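Local coordinates for protein 4-oxalocrotonase tautomerase isozyme (Methylibium petroleiphilum, PDB 4FDX) that is a small tautomerase-family enzyme of the 4-oxalocrotonase type, assembled from six short chains, at residues 45-50 / 56-61. Sequence-based numbering, arbitrary orientation.
Sequences LGVEHF and TAAMRQ
The ring of Phe-50 meets the helix with its edge: Arg-60 NH2 lies close to the ring plane, 4.0 Å from Phe-50 CE2, and the methyl of Ala-57 also stands at that rim. Ring and guanidinium planes are turned 73° apart, so this is not a stack. The Arg-60 chain bends at chi3 (-29°) and so brings its guanidinium back to the ring. On the other flat group, His-49, one face carries Glu-48 CG near the rim, and NE2 shares a hydrogen bond with Lys-16 of a second subunit.

The carbonyl of Val-47 in the loop and that of Phe-50 at the start of strand 50-52 receive the first NH groups of helix 57-63. Ala-57 N reaches Phe-50 O at 2.8 Å, almost in line with the C=O bond. Ala-58 N bonds to Val-47 O at 2.9 Å from well above the carbonyl plane. Thr-56, the N-cap, uses OG1 to accept from Met-59 N (3.2 Å) in a capping box, and its CG2 rests 3.6 Å from Glu-48 O. Beside these bonds Val-47 splits its methyls: CG2 packs on Ala-58 CB at 3.7 Å, and CG1 meets the Gln-61 amide, whose chain crosses it at about a right angle.

Beyond the beta-alpha-beta unit of the tautomerase fold, the hairpin of strands 50-52 and 55-56 turns the chain so that helix 57-63 starts against the loop after strand 39-45, while Phe-50 extends an antiparallel ladder into the second subunit. Two backbone carbonyls and a threonine hydroxyl accept the opening NH groups; the negative ends of these carbonyl dipoles face the positive helix start, probably stabilising it.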
ATOM      1  N   LEU B  45      -0.428   4.777 -12.376  1.00 16.80           N
ATOM      2  CA  LEU B  45       0.775   4.096 -12.755  1.00 18.58           C
ATOM      3  C   LEU B  45       1.171   4.422 -14.185  1.00 19.08           C
ATOM      4  O   LEU B  45       0.417   4.280 -15.106  1.00 18.81           O
ATOM      5  CB  LEU B  45       0.539   2.590 -12.741  1.00 20.59           C
ATOM      6  CG  LEU B  45       0.195   1.984 -11.370  1.00 22.87           C
ATOM      7  CD1 LEU B  45      -0.475   0.623 -11.572  1.00 26.83           C
ATOM      8  CD2 LEU B  45       1.385   1.945 -10.482  1.00 27.98           C
ATOM      9  N   GLY B  46       2.412   4.801 -14.318  1.00 18.61           N
ATOM     10  CA  GLY B  46       2.961   4.961 -15.672  1.00 21.24           C
ATOM     11  C   GLY B  46       3.079   3.617 -16.326  1.00 22.87           C
ATOM     12  O   GLY B  46       3.213   2.591 -15.635  1.00 18.46           O
ATOM     13  N   VAL B  47       3.003   3.607 -17.650  1.00 21.46           N
ATOM     14  CA  VAL B  47       2.994   2.362 -18.416  1.00 24.33           C
ATOM     15  C   VAL B  47       4.311   1.612 -18.236  1.00 20.25           C
ATOM     16  O   VAL B  47       4.305   0.368 -18.401  1.00 22.54           O
ATOM     17  CB  VAL B  47       2.665   2.491 -19.939  1.00 29.27           C
ATOM     18  CG1 VAL B  47       1.148   2.597 -20.179  1.00 30.18           C
ATOM     19  CG2 VAL B  47       3.479   3.586 -20.575  1.00 27.86           C
ATOM     20  N   GLU B  48       5.422   2.283 -17.883  1.00 21.39           N
ATOM     21  CA  GLU B  48       6.607   1.596 -17.552  1.00 22.06           C
ATOM     22  C   GLU B  48       6.661   0.965 -16.106  1.00 15.38           C
ATOM     23  O   GLU B  48       7.595   0.283 -15.710  1.00 18.13           O
ATOM     24  CB  GLU B  48       7.741   2.605 -17.818  1.00 32.18           C
ATOM     25  CG  GLU B  48       7.782   3.881 -16.918  1.00 31.60           C
ATOM     26  CD  GLU B  48       6.675   4.981 -16.946  1.00 26.68           C
ATOM     27  OE1 GLU B  48       5.649   4.944 -17.630  1.00 34.40           O
ATOM     28  OE2 GLU B  48       6.903   6.011 -16.237  1.00 45.78           O
ATOM     29  N   HIS B  49       5.599   1.196 -15.358  1.00 16.16           N
ATOM     30  CA  HIS B  49       5.497   0.888 -13.933  1.00 13.69           C
ATOM     31  C   HIS B  49       4.412  -0.088 -13.593  1.00 14.56           C
ATOM     32  O   HIS B  49       4.067  -0.263 -12.415  1.00 14.53           O
ATOM     33  CB  HIS B  49       5.316   2.182 -13.148  1.00 13.77           C
ATOM     34  CG  HIS B  49       6.550   3.022 -13.085  1.00 14.63           C
ATOM     35  ND1 HIS B  49       6.477   4.348 -12.712  1.00 18.63           N
ATOM     36  CD2 HIS B  49       7.876   2.740 -13.414  1.00 17.84           C
ATOM     37  CE1 HIS B  49       7.769   4.857 -12.743  1.00 20.54           C
ATOM     38  NE2 HIS B  49       8.596   3.881 -13.231  1.00 22.25           N
ATOM     39  N   PHE B  50       3.893  -0.794 -14.602  1.00 13.90           N
ATOM     40  CA  PHE B  50       2.942  -1.841 -14.349  1.00 14.50           C
ATOM     41  C   PHE B  50       3.239  -2.998 -15.261  1.00 15.15           C
ATOM     42  O   PHE B  50       3.463  -2.776 -16.460  1.00 16.17           O
ATOM     43  CB  PHE B  50       1.485  -1.350 -14.578  1.00 14.72           C
ATOM     44  CG  PHE B  50       0.500  -2.468 -14.396  1.00 16.66           C
ATOM     45  CD1 PHE B  50       0.289  -3.085 -13.128  1.00 19.17           C
ATOM     46  CD2 PHE B  50      -0.137  -2.980 -15.487  1.00 19.90           C
ATOM     47  CE1 PHE B  50      -0.662  -4.145 -13.027  1.00 18.90           C
ATOM     48  CE2 PHE B  50      -1.074  -3.984 -15.407  1.00 18.12           C
ATOM     49  CZ  PHE B  50      -1.280  -4.629 -14.183  1.00 19.20           C
ATOM     50  N   THR B  56       6.055  -4.988 -19.099  1.00 16.64           N
ATOM     51  CA  THR B  56       5.348  -3.766 -18.744  1.00 17.03           C
ATOM     52  C   THR B  56       4.340  -3.357 -19.752  1.00 23.89           C
ATOM     53  O   THR B  56       4.472  -3.774 -20.912  1.00 27.17           O
ATOM     54  CB  THR B  56       6.272  -2.562 -18.545  1.00 16.82           C
ATOM     55  OG1 THR B  56       6.860  -2.192 -19.815  1.00 19.01           O
ATOM     56  CG2 THR B  56       7.307  -2.842 -17.488  1.00 21.39           C
ATOM     57  N   ALA B  57       3.326  -2.609 -19.257  1.00 22.40           N
ATOM     58  CA  ALA B  57       2.159  -2.185 -20.090  1.00 19.92           C
ATOM     59  C   ALA B  57       2.744  -1.410 -21.302  1.00 23.47           C
ATOM     60  O   ALA B  57       2.253  -1.540 -22.424  1.00 25.22           O
ATOM     61  CB  ALA B  57       1.229  -1.250 -19.294  1.00 20.25           C
ATOM     62  N   ALA B  58       3.811  -0.658 -21.073  1.00 20.70           N
ATOM     63  CA  ALA B  58       4.538   0.035 -22.191  1.00 22.62           C
ATOM     64  C   ALA B  58       4.972  -1.022 -23.224  1.00 25.74           C
ATOM     65  O   ALA B  58       4.736  -0.834 -24.396  1.00 30.52           O
ATOM     66  CB  ALA B  58       5.739   0.834 -21.706  1.00 21.75           C
ATOM     67  N   MET B  59       5.610  -2.087 -22.803  1.00 25.19           N
ATOM     68  CA  MET B  59       6.165  -3.017 -23.789  1.00 25.70           C
ATOM     69  C   MET B  59       5.010  -3.732 -24.445  1.00 25.77           C
ATOM     70  O   MET B  59       5.130  -4.138 -25.642  1.00 32.10           O
ATOM     71  CB  MET B  59       7.066  -4.102 -23.161  1.00 26.36           C
ATOM     72  CG  MET B  59       8.318  -3.574 -22.425  1.00 25.53           C
ATOM     73  SD  MET B  59       8.902  -4.728 -21.056  1.00 29.86           S
ATOM     74  CE  MET B  59       9.219  -6.266 -21.962  1.00 28.97           C
ATOM     75  N   ARG B  60       3.944  -3.961 -23.687  1.00 24.67           N
ATOM     76  CA  ARG B  60       2.802  -4.739 -24.249  1.00 31.42           C
ATOM     77  C   ARG B  60       2.095  -3.908 -25.379  1.00 34.03           C
ATOM     78  O   ARG B  60       1.712  -4.460 -26.425  1.00 37.24           O
ATOM     79  CB  ARG B  60       1.853  -5.244 -23.140  1.00 30.68           C
ATOM     80  CG  ARG B  60       2.255  -6.578 -22.485  1.00 44.61           C
ATOM     81  CD  ARG B  60       1.485  -6.939 -21.189  1.00 56.31           C
ATOM     82  NE  ARG B  60       1.018  -5.770 -20.393  1.00 64.29           N
ATOM     83  CZ  ARG B  60      -0.258  -5.538 -20.030  1.00 66.08           C
ATOM     84  NH1 ARG B  60      -1.217  -6.427 -20.358  1.00 69.12           N
ATOM     85  NH2 ARG B  60      -0.589  -4.439 -19.312  1.00 43.97           N
ATOM     86  N   GLN B  61       1.992  -2.589 -25.162  1.00 35.59           N
ATOM     87  CA  GLN B  61       1.452  -1.619 -26.142  1.00 40.42           C
ATOM     88  C   GLN B  61       2.346  -1.519 -27.360  1.00 43.41           C
ATOM     89  O   GLN B  61       1.856  -1.491 -28.506  1.00 37.84           O
ATOM     90  CB  GLN B  61       1.382  -0.208 -25.523  1.00 45.55           C
ATOM     91  CG  GLN B  61       0.192  -0.002 -24.614  1.00 48.13           C
ATOM     92  CD  GLN B  61       0.199   1.350 -23.921  1.00 50.90           C
ATOM     93  OE1 GLN B  61       1.187   2.126 -23.961  1.00 49.63           O
ATOM     94  NE2 GLN B  61      -0.906   1.640 -23.262  1.00 44.61           N
TER